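Local coordinates for necrotic enteritis toxin B (Clostridium perfringens, PDB 4I0N), which is a pore-forming toxin of the leukocidin/hemolysin family, probably assembling on host cell membranes into a ring-shaped transmembrane beta-barrel pore, at residues G62-D67 and Y243-N248; T84-V89 and S167-F172; D153-Q158 and K171-K176. All coordinates share one frame; numbering follows the deposited sequence.

Interaction 1 of 3, residues G62-D67 and Y243-N248; sequences GFIPSD and YQRFDN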
loop_
_atom_site.group_PDB
_atom_site.type_symbol
_atom_site.label_atom_id
_atom_site.label_comp_id
_atom_site.label_asym_id
_atom_site.label_seq_id
_atom_site.Cartn_x
_atom_site.Cartn_y
_atom_site.Cartn_z
ATOM N N GLY A 62 -2.479 6.720 -2.391
ATOM C CA GLY A 62 -2.655 7.144 -1.023
ATOM C C GLY A 62 -1.378 7.402 -0.288
ATOM O O GLY A 62 -0.297 7.510 -0.880
ATOM N N PHE A 63 -1.523 7.529 1.018
ATOM C CA PHE A 63 -0.381 7.768 1.859
ATOM C C PHE A 63 -0.652 7.233 3.251
ATOM O O PHE A 63 -1.739 7.447 3.811
ATOM C CB PHE A 63 -0.062 9.253 1.940
ATOM C CG PHE A 63 1.204 9.541 2.684
ATOM C CD1 PHE A 63 2.452 9.283 2.085
ATOM C CD2 PHE A 63 1.166 10.018 3.986
ATOM C CE1 PHE A 63 3.634 9.541 2.782
ATOM C CE2 PHE A 63 2.356 10.283 4.692
ATOM C CZ PHE A 63 3.590 10.034 4.086
ATOM N N ILE A 64 0.354 6.551 3.800
ATOM C CA ILE A 64 0.321 6.087 5.182
ATOM C C ILE A 64 1.566 6.656 5.885
ATOM O O ILE A 64 2.702 6.291 5.523
ATOM C CB ILE A 64 0.308 4.533 5.304
ATOM C CG1 ILE A 64 -0.858 3.907 4.530
ATOM C CG2 ILE A 64 0.266 4.120 6.780
ATOM C CD1 ILE A 64 -0.721 2.372 4.242
ATOM N N PRO A 65 1.375 7.546 6.875
ATOM C CA PRO A 65 2.550 8.113 7.579
ATOM C C PRO A 65 3.343 7.029 8.308
ATOM O O PRO A 65 2.767 6.020 8.732
ATOM C CB PRO A 65 1.950 9.082 8.617
ATOM C CG PRO A 65 0.487 9.103 8.376
ATOM C CD PRO A 65 0.087 8.020 7.430
ATOM N N SER A 66 4.659 7.215 8.419
ATOM C CA SER A 66 5.483 6.192 9.066
ATOM C C SER A 66 5.260 6.204 10.577
ATOM O O SER A 66 5.377 5.173 11.244
ATOM C CB SER A 66 6.977 6.409 8.767
ATOM O OG SER A 66 7.441 7.653 9.289
ATOM N N ASP A 67 4.971 7.391 11.100
ATOM C CA ASP A 67 4.900 7.629 12.550
ATOM C C ASP A 67 6.156 7.163 13.283
ATOM O O ASP A 67 6.097 6.708 14.428
ATOM C CB ASP A 67 3.656 6.972 13.147
ATOM C CG ASP A 67 3.338 7.484 14.530
ATOM O OD1 ASP A 67 3.404 8.711 14.737
ATOM O OD2 ASP A 67 3.065 6.659 15.416
ATOM N N TYR A 243 -6.114 0.254 5.480
ATOM C CA TYR A 243 -4.689 0.471 5.663
ATOM C C TYR A 243 -4.307 0.050 7.075
ATOM O O TYR A 243 -4.976 0.407 8.047
ATOM C CB TYR A 243 -4.391 1.958 5.564
ATOM C CG TYR A 243 -4.519 2.616 4.233
ATOM C CD1 TYR A 243 -4.310 1.933 3.028
ATOM C CD2 TYR A 243 -4.757 3.991 4.183
ATOM C CE1 TYR A 243 -4.355 2.619 1.801
ATOM C CE2 TYR A 243 -4.795 4.673 2.982
ATOM C CZ TYR A 243 -4.613 4.004 1.801
ATOM O OH TYR A 243 -4.672 4.750 0.639
ATOM N N GLN A 244 -3.207 -0.678 7.188
ATOM C CA GLN A 244 -2.726 -1.147 8.481
ATOM C C GLN A 244 -1.223 -0.959 8.506
ATOM O O GLN A 244 -0.544 -1.237 7.519
ATOM C CB GLN A 244 -3.124 -2.611 8.614
ATOM C CG GLN A 244 -3.084 -3.203 9.978
ATOM C CD GLN A 244 -4.047 -4.394 10.051
ATOM O OE1 GLN A 244 -4.573 -4.851 9.030
ATOM N NE2 GLN A 244 -4.287 -4.871 11.233
ATOM N N ARG A 245 -0.687 -0.466 9.621
ATOM C CA ARG A 245 0.742 -0.281 9.712
ATOM C C ARG A 245 1.223 -1.026 10.950
ATOM O O ARG A 245 0.787 -0.712 12.053
ATOM C CB ARG A 245 1.083 1.213 9.803
ATOM C CG ARG A 245 2.587 1.490 9.600
ATOM C CD ARG A 245 3.027 2.895 10.033
ATOM N NE ARG A 245 2.815 3.081 11.472
ATOM C CZ ARG A 245 2.095 4.067 11.999
ATOM N NH1 ARG A 245 1.577 5.027 11.222
ATOM N NH2 ARG A 245 1.929 4.118 13.318
ATOM N N PHE A 246 2.071 -2.032 10.754
ATOM C CA PHE A 246 2.579 -2.846 11.864
ATOM C C PHE A 246 3.911 -2.272 12.271
ATOM O O PHE A 246 4.860 -2.266 11.479
ATOM C CB PHE A 246 2.739 -4.299 11.447
ATOM C CG PHE A 246 1.427 -4.961 11.079
ATOM C CD1 PHE A 246 0.584 -5.435 12.081
ATOM C CD2 PHE A 246 1.040 -5.097 9.753
ATOM C CE1 PHE A 246 -0.643 -6.053 11.760
ATOM C CE2 PHE A 246 -0.167 -5.712 9.426
ATOM C CZ PHE A 246 -1.009 -6.188 10.437
ATOM N N ASP A 247 3.975 -1.826 13.518
ATOM C CA ASP A 247 5.151 -1.149 14.024
ATOM C C ASP A 247 6.021 -2.121 14.785
ATOM O O ASP A 247 5.532 -3.123 15.327
ATOM C CB ASP A 247 4.746 0.022 14.915
ATOM C CG ASP A 247 4.088 1.162 14.136
ATOM O OD1 ASP A 247 4.448 1.405 12.962
ATOM O OD2 ASP A 247 3.206 1.808 14.724
ATOM N N ASN A 248 7.325 -1.844 14.786
ATOM C CA ASN A 248 8.273 -2.535 15.647
ATOM C C ASN A 248 8.954 -1.520 16.569
ATOM O O ASN A 248 8.968 -0.318 16.273
ATOM C CB ASN A 248 9.365 -3.236 14.806
ATOM C CG ASN A 248 8.909 -4.580 14.189
ATOM O OD1 ASN A 248 9.760 -5.322 13.701
ATOM N ND2 ASN A 248 7.592 -4.869 14.171
HETATM O O HOH W 1 6.139 3.554 13.437
#
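This contact joins the two sheets of the beta sandwich in the alpha-hemolysin fold: residues 62-67, the end of strand 53-65 and the turn after it, lie against strand 243-248 of the facing sheet. Ile64 and Tyr243 meet in the interface, and Arg245 next to them ties the turn down. The axes of strand segments 62-65 and 243-248 come within 8.6 Å, at 28° to each other, a separation that leaves the work to side chains rather than to backbone pairing.

Ile64 lays its longer branch over one face of the Tyr243 ring. With CG1 anti to the carbonyl carbon (chi1 -56°), the branch lies flat across the ring: CG1 stands 4.0 Å from the centroid in a CH-pi contact, and CD1 reaches 3.8 Å from Tyr243 CG. The Tyr243 hydroxyl passes close to Gly62 and bonds to the carbonyl oxygen of Lys38.

Farther along, the Arg245 chain bends at chi3 and brings its guanidinium against the turn. Its NH1 donates to Pro65 O at 2.9 Å, the donor standing above the carbonyl plane, while Ser66 O and Asp67 CB cover one face of the group. Asp247 fixes its rotation, taking NE and NH2 side-on, one to each carboxylate oxygen and both through syn lone pairs. Asp67 adds a longer salt bridge, OD2 to Arg245 NH2 at 3.5 Å, its carboxylate turned 38° from the guanidinium plane. Lys80, bridging to both aspartates, and Glu270, bridging to Arg245, extend this salt-bridge network; the like charges brought close in it are probably offset by their opposite partners. A water 2.8 Å from Ser66 O can donate to it or, in a weaker bond, to Asp247 OD1, but it faces more acceptors than it has protons.

Interaction 2 of 3, residues T84-V89 and S167-F172; sequences TYRINV and SWDIKF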
loop_
_atom_site.group_PDB
_atom_site.type_symbol
_atom_site.label_atom_id
_atom_site.label_comp_id
_atom_site.label_asym_id
_atom_site.label_seq_id
_atom_site.Cartn_x
_atom_site.Cartn_y
_atom_site.Cartn_z
ATOM N N THR A 84 5.862 -3.245 8.566
ATOM C CA THR A 84 4.984 -3.677 7.459
ATOM C C THR A 84 3.846 -2.682 7.248
ATOM O O THR A 84 3.141 -2.311 8.205
ATOM C CB THR A 84 4.372 -5.125 7.667
ATOM O OG1 THR A 84 5.425 -6.110 7.669
ATOM C CG2 THR A 84 3.382 -5.466 6.525
ATOM N N TYR A 85 3.660 -2.255 5.996
ATOM C CA TYR A 85 2.405 -1.618 5.611
ATOM C C TYR A 85 1.519 -2.649 4.884
ATOM O O TYR A 85 1.957 -3.265 3.929
ATOM C CB TYR A 85 2.668 -0.463 4.666
ATOM C CG TYR A 85 3.484 0.665 5.226
ATOM C CD1 TYR A 85 2.853 1.797 5.776
ATOM C CD2 TYR A 85 4.883 0.649 5.142
ATOM C CE1 TYR A 85 3.601 2.885 6.256
ATOM C CE2 TYR A 85 5.652 1.735 5.639
ATOM C CZ TYR A 85 4.993 2.842 6.186
ATOM O OH TYR A 85 5.734 3.916 6.649
ATOM N N ARG A 86 0.272 -2.802 5.322
ATOM C CA ARG A 86 -0.682 -3.691 4.663
ATOM C C ARG A 86 -1.815 -2.886 4.043
ATOM O O ARG A 86 -2.410 -1.999 4.700
ATOM C CB ARG A 86 -1.272 -4.690 5.643
ATOM C CG ARG A 86 -2.268 -5.652 4.945
ATOM C CD ARG A 86 -2.652 -6.796 5.878
ATOM N NE ARG A 86 -1.515 -7.678 6.093
ATOM C CZ ARG A 86 -1.498 -8.712 6.934
ATOM N NH1 ARG A 86 -2.567 -9.014 7.658
ATOM N NH2 ARG A 86 -0.398 -9.451 7.050
ATOM N N ILE A 87 -2.110 -3.195 2.784
ATOM C CA ILE A 87 -3.177 -2.497 2.061
ATOM C C ILE A 87 -4.154 -3.574 1.616
ATOM O O ILE A 87 -3.774 -4.500 0.913
ATOM C CB ILE A 87 -2.622 -1.696 0.844
ATOM C CG1 ILE A 87 -1.820 -0.468 1.313
ATOM C CG2 ILE A 87 -3.766 -1.227 -0.106
ATOM C CD1 ILE A 87 -0.361 -0.720 1.558
ATOM N N ASN A 88 -5.415 -3.444 2.031
ATOM C CA ASN A 88 -6.448 -4.366 1.575
ATOM C C ASN A 88 -7.445 -3.559 0.760
ATOM O O ASN A 88 -7.846 -2.458 1.171
ATOM C CB ASN A 88 -7.194 -5.003 2.742
ATOM C CG ASN A 88 -6.302 -5.793 3.679
ATOM O OD1 ASN A 88 -5.310 -6.400 3.283
ATOM N ND2 ASN A 88 -6.671 -5.797 4.946
ATOM N N VAL A 89 -7.842 -4.099 -0.385
ATOM C CA VAL A 89 -8.901 -3.489 -1.153
ATOM C C VAL A 89 -9.989 -4.561 -1.294
ATOM O O VAL A 89 -9.742 -5.617 -1.871
ATOM C CB VAL A 89 -8.391 -2.994 -2.525
ATOM C CG1 VAL A 89 -9.523 -2.392 -3.310
ATOM C CG2 VAL A 89 -7.274 -1.935 -2.353
ATOM N N SER A 167 -4.906 -7.919 -1.600
ATOM C CA SER A 167 -4.160 -7.464 -0.436
ATOM C C SER A 167 -2.664 -7.528 -0.690
ATOM O O SER A 167 -2.199 -8.447 -1.342
ATOM C CB SER A 167 -4.521 -8.315 0.773
ATOM O OG SER A 167 -3.770 -7.884 1.901
ATOM N N TRP A 168 -1.937 -6.548 -0.159
ATOM C CA TRP A 168 -0.499 -6.413 -0.351
ATOM C C TRP A 168 0.172 -6.088 0.973
ATOM O O TRP A 168 -0.306 -5.229 1.712
ATOM C CB TRP A 168 -0.185 -5.266 -1.297
ATOM C CG TRP A 168 -0.706 -5.429 -2.694
ATOM C CD1 TRP A 168 -0.058 -6.006 -3.751
ATOM C CD2 TRP A 168 -1.980 -5.002 -3.185
ATOM N NE1 TRP A 168 -0.852 -5.967 -4.878
ATOM C CE2 TRP A 168 -2.038 -5.353 -4.560
ATOM C CE3 TRP A 168 -3.083 -4.349 -2.598
ATOM C CZ2 TRP A 168 -3.147 -5.049 -5.376
ATOM C CZ3 TRP A 168 -4.201 -4.081 -3.401
ATOM C CH2 TRP A 168 -4.219 -4.419 -4.772
ATOM N N ASP A 169 1.269 -6.781 1.263
ATOM C CA ASP A 169 2.163 -6.376 2.340
ATOM C C ASP A 169 3.386 -5.730 1.736
ATOM O O ASP A 169 4.016 -6.298 0.839
ATOM C CB ASP A 169 2.589 -7.585 3.174
ATOM C CG ASP A 169 1.567 -7.963 4.204
ATOM O OD1 ASP A 169 0.575 -7.220 4.375
ATOM O OD2 ASP A 169 1.755 -9.003 4.855
ATOM N N ILE A 170 3.694 -4.534 2.214
ATOM C CA ILE A 170 4.936 -3.873 1.849
ATOM C C ILE A 170 5.791 -3.995 3.105
ATOM O O ILE A 170 5.560 -3.308 4.118
ATOM C CB ILE A 170 4.718 -2.423 1.356
ATOM C CG1 ILE A 170 4.017 -2.432 -0.015
ATOM C CG2 ILE A 170 6.062 -1.653 1.274
ATOM C CD1 ILE A 170 2.529 -2.688 0.051
ATOM N N LYS A 171 6.751 -4.917 3.037
ATOM C CA LYS A 171 7.408 -5.419 4.235
ATOM C C LYS A 171 8.897 -5.106 4.197
ATOM O O LYS A 171 9.549 -5.237 3.175
ATOM C CB LYS A 171 7.206 -6.944 4.360
ATOM C CG LYS A 171 7.764 -7.549 5.641
ATOM C CD LYS A 171 7.406 -9.072 5.691
ATOM C CE LYS A 171 8.017 -9.780 6.917
ATOM N NZ LYS A 171 7.454 -9.306 8.239
ATOM N N PHE A 172 9.432 -4.728 5.343
ATOM C CA PHE A 172 10.822 -4.348 5.437
ATOM C C PHE A 172 11.702 -5.550 5.101
ATOM O O PHE A 172 11.405 -6.700 5.503
ATOM C CB PHE A 172 11.110 -3.869 6.862
ATOM C CG PHE A 172 12.541 -3.468 7.073
ATOM C CD1 PHE A 172 13.018 -2.267 6.562
ATOM C CD2 PHE A 172 13.408 -4.303 7.795
ATOM C CE1 PHE A 172 14.361 -1.894 6.755
ATOM C CE2 PHE A 172 14.737 -3.946 7.989
ATOM C CZ PHE A 172 15.211 -2.728 7.469
HETATM O O HOH W 2 4.652 -8.795 7.872
#
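Arg86 and Asp169 lie side by side on one face of an antiparallel strand pair and point the same way, their guanidinium and carboxylate planes only 12° apart. The arginine chain leaves the backbone extended and bends at chi3 (-69°), which brings its NE edge round to the acid. Arg86 NE donates to Asp169 OD1 at 2.7 Å and Arg86 NH2 to Asp169 OD2 at 3.1 Å, each oxygen using its syn lone pair, and this side-on grip holds both groups nearly flat together.

On the same face, the hydroxyl of Ser167 donates to Asn88 OD1 at 2.5 Å, a short bond, and takes one in turn from Arg159; the amide nitrogen of Asn88 goes to Glu242. At the other end Thr84 OG1 rests on Lys171 CG, 3.4 Å away, while a water donates to that hydroxyl and accepts from Lys171 NZ. The lysine also has a salt bridge to Glu83.

The opposite face is largely apolar. Ile87 CD1 meets Ile170 CD1 at 3.8 Å, the two isoleucines crossing obliquely, and Val89 CG2 comes to the edge of the Trp168 ring near CZ3, in the ring plane. The indole NH reaches beyond the pair to Pro105 O, and the Tyr85 hydroxyl to Leu215 O.

Two backbone hydrogen-bonded pairs, Tyr85 with Ile170 and Ile87 with Trp168, hold the register; the bond from Ile170 N to Tyr85 O is 2.8 Å and essentially straight. Strand 76-92 lies between 165-172 and 236-255 in its sheet, with 154-162 beyond 165-172. Its apolar face packs on Leu60 and Ile64 of strand 53-65 and on Phe220 and Leu226 of strand 219-231, in the other sheet of the sandwich.

Interaction 3 of 3, residues D153-Q158 and K171-K176; sequences DFRTIQ and KFVETK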
loop_
_atom_site.group_PDB
_atom_site.type_symbol
_atom_site.label_atom_id
_atom_site.label_comp_id
_atom_site.label_asym_id
_atom_site.label_seq_id
_atom_site.Cartn_x
_atom_site.Cartn_y
_atom_site.Cartn_z
ATOM N N ASP A 153 14.301 -0.306 0.554
ATOM C CA ASP A 153 14.517 -1.219 1.704
ATOM C C ASP A 153 13.361 -2.149 2.049
ATOM O O ASP A 153 13.472 -2.898 3.032
ATOM C CB ASP A 153 14.920 -0.457 2.984
ATOM C CG ASP A 153 16.241 0.291 2.845
ATOM O OD1 ASP A 153 17.008 0.062 1.876
ATOM O OD2 ASP A 153 16.512 1.110 3.737
ATOM N N PHE A 154 12.277 -2.106 1.256
ATOM C CA PHE A 154 11.086 -2.915 1.473
ATOM C C PHE A 154 10.812 -3.754 0.234
ATOM O O PHE A 154 11.446 -3.531 -0.823
ATOM C CB PHE A 154 9.853 -2.029 1.766
ATOM C CG PHE A 154 9.815 -1.447 3.150
ATOM C CD1 PHE A 154 8.787 -1.805 4.032
ATOM C CD2 PHE A 154 10.752 -0.478 3.545
ATOM C CE1 PHE A 154 8.716 -1.220 5.338
ATOM C CE2 PHE A 154 10.707 0.114 4.822
ATOM C CZ PHE A 154 9.680 -0.262 5.727
ATOM N N ARG A 155 9.905 -4.726 0.362
ATOM C CA ARG A 155 9.387 -5.472 -0.794
ATOM C C ARG A 155 7.873 -5.496 -0.748
ATOM O O ARG A 155 7.285 -5.293 0.323
ATOM C CB ARG A 155 9.922 -6.914 -0.797
ATOM C CG ARG A 155 9.593 -7.686 0.463
ATOM C CD ARG A 155 9.811 -9.207 0.275
ATOM N NE ARG A 155 11.092 -9.508 -0.344
ATOM C CZ ARG A 155 12.177 -9.929 0.312
ATOM N NH1 ARG A 155 12.145 -10.111 1.637
ATOM N NH2 ARG A 155 13.308 -10.165 -0.359
ATOM N N THR A 156 7.250 -5.728 -1.899
ATOM C CA THR A 156 5.801 -5.831 -1.990
ATOM C C THR A 156 5.436 -7.298 -2.218
ATOM O O THR A 156 5.986 -7.947 -3.117
ATOM C CB THR A 156 5.265 -5.021 -3.172
ATOM O OG1 THR A 156 5.510 -3.637 -2.914
ATOM C CG2 THR A 156 3.742 -5.263 -3.355
ATOM N N ILE A 157 4.543 -7.814 -1.376
ATOM C CA ILE A 157 4.070 -9.197 -1.505
ATOM C C ILE A 157 2.567 -9.113 -1.699
ATOM O O ILE A 157 1.855 -8.642 -0.805
ATOM C CB ILE A 157 4.389 -10.026 -0.234
ATOM C CG1 ILE A 157 5.910 -9.994 0.045
ATOM C CG2 ILE A 157 3.832 -11.466 -0.355
ATOM C CD1 ILE A 157 6.288 -10.302 1.488
ATOM N N GLN A 158 2.064 -9.528 -2.860
ATOM C CA GLN A 158 0.603 -9.620 -2.974
ATOM C C GLN A 158 0.150 -10.882 -2.241
ATOM O O GLN A 158 0.397 -11.995 -2.697
ATOM C CB GLN A 158 0.100 -9.597 -4.417
ATOM C CG GLN A 158 -1.447 -9.527 -4.461
ATOM C CD GLN A 158 -2.031 -9.309 -5.848
ATOM O OE1 GLN A 158 -1.637 -9.968 -6.812
ATOM N NE2 GLN A 158 -3.004 -8.389 -5.946
ATOM N N LYS A 171 6.751 -4.917 3.037
ATOM C CA LYS A 171 7.408 -5.419 4.235
ATOM C C LYS A 171 8.897 -5.106 4.197
ATOM O O LYS A 171 9.549 -5.237 3.175
ATOM C CB LYS A 171 7.206 -6.944 4.360
ATOM C CG LYS A 171 7.764 -7.549 5.641
ATOM C CD LYS A 171 7.406 -9.072 5.691
ATOM C CE LYS A 171 8.017 -9.780 6.917
ATOM N NZ LYS A 171 7.454 -9.306 8.239
ATOM N N PHE A 172 9.432 -4.728 5.343
ATOM C CA PHE A 172 10.822 -4.348 5.437
ATOM C C PHE A 172 11.702 -5.550 5.101
ATOM O O PHE A 172 11.405 -6.700 5.503
ATOM C CB PHE A 172 11.110 -3.869 6.862
ATOM C CG PHE A 172 12.541 -3.468 7.073
ATOM C CD1 PHE A 172 13.018 -2.267 6.562
ATOM C CD2 PHE A 172 13.408 -4.303 7.795
ATOM C CE1 PHE A 172 14.361 -1.894 6.755
ATOM C CE2 PHE A 172 14.737 -3.946 7.989
ATOM C CZ PHE A 172 15.211 -2.728 7.469
ATOM N N VAL A 173 12.779 -5.289 4.371
ATOM C CA VAL A 173 13.729 -6.327 4.001
ATOM C C VAL A 173 15.009 -6.170 4.823
ATOM O O VAL A 173 15.303 -7.010 5.668
ATOM C CB VAL A 173 14.075 -6.287 2.477
ATOM C CG1 VAL A 173 15.159 -7.309 2.151
ATOM C CG2 VAL A 173 12.813 -6.573 1.629
ATOM N N GLU A 174 15.775 -5.106 4.562
ATOM C CA GLU A 174 17.067 -4.875 5.237
ATOM C C GLU A 174 17.510 -3.440 5.000
ATOM O O GLU A 174 17.107 -2.807 4.011
ATOM C CB GLU A 174 18.167 -5.840 4.704
ATOM C CG GLU A 174 18.506 -5.620 3.224
ATOM C CD GLU A 174 19.641 -6.490 2.703
ATOM O OE1 GLU A 174 20.173 -7.326 3.462
ATOM O OE2 GLU A 174 20.003 -6.321 1.514
ATOM N N THR A 175 18.365 -2.926 5.881
ATOM C CA THR A 175 18.970 -1.620 5.623
ATOM C C THR A 175 20.065 -1.764 4.558
ATOM O O THR A 175 20.458 -2.875 4.199
ATOM C CB THR A 175 19.547 -1.015 6.901
ATOM O OG1 THR A 175 20.672 -1.784 7.308
ATOM C CG2 THR A 175 18.506 -0.995 8.025
ATOM N N LYS A 176 20.554 -0.638 4.037
ATOM C CA LYS A 176 21.689 -0.658 3.110
ATOM C C LYS A 176 22.913 -1.380 3.705
ATOM O O LYS A 176 23.668 -2.007 2.964
ATOM C CB LYS A 176 22.063 0.769 2.674
ATOM C CG LYS A 176 22.633 1.617 3.810
ATOM C CD LYS A 176 23.072 3.017 3.353
ATOM C CE LYS A 176 23.083 3.985 4.542
ATOM N NZ LYS A 176 24.087 3.601 5.588
HETATM O O HOH W 3 19.032 1.681 4.334
HETATM O O HOH W 4 18.078 -2.437 1.417
HETATM O O HOH W 5 10.463 -8.904 3.867
#
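Phe154 and Phe172 are paired across the open end of the beta hairpin made by strands 154-162 and 165-172, where the second strand gives way to loop. Three backbone bonds join the two segments: Arg155 N to Lys171 O at 2.9 Å, Lys171 N to Arg155 O, and Val173 N to Asp153 O at 2.8 Å. The pairing thus continues one residue beyond the end of each strand, to Asp153 and Val173.

Waters carry the polar contacts onward. One donates to Asp153 OD2 at 2.7 Å and accepts from Lys176 N; another donates to both Asp153 OD1 and Glu174 O. Each carboxylate oxygen is therefore tied by a water to the loop backbone. A third water accepts from Arg155 NH1 and donates to Phe172 O. Arg155 has its main charge partner in Asp110, through NE, and Val173 CG2 lies over one face of its guanidinium, 3.6 Å from NH1. CG of Arg155 sits between the backbone N and the carbonyl carbon (chi1 57°), which folds the chain across the valine. The ammonium of Lys171 is taken by Glu83 in a salt bridge.

The phenyl rings form a T-shaped pair, the Phe172 edge toward the Phe154 face, with planes at 80° and centroids 5.5 Å apart. Phe172 CA also stands over that face. Both rings turn inward against helix 214-217, Phe154 touching Leu215 and Ile216 and Phe172 touching Ile216, with Trp81 of strand 76-92 edge-to-face against Phe172; strand 108-109 pairs antiparallel with 154-162 along the edge away from 165-172, Thr108 touching Arg155.

How the interactions relate
All three contacts bear on one antiparallel sheet, four neighbouring strands of which are, in order, 236-255, 76-92, 165-172 and 154-162. Interactions 1 and 2 have centres about 9 Å apart and touch: Phe246 N lies 2.8 Å from Thr84 O, a probable hydrogen bond, and Tyr85 packs on Ile64. Interactions 2 and 3, centres about 11 Å apart, share Lys171 and Phe172 on strand 165-172. Interactions 1 and 3 do not touch, their centres about 14 Å apart. Along the chain, the segments of interaction 1 come first and last and enclose the other two. Interaction 1 joins the two sheets of the sandwich, while interactions 2 and 3 join neighbouring strands within one of them.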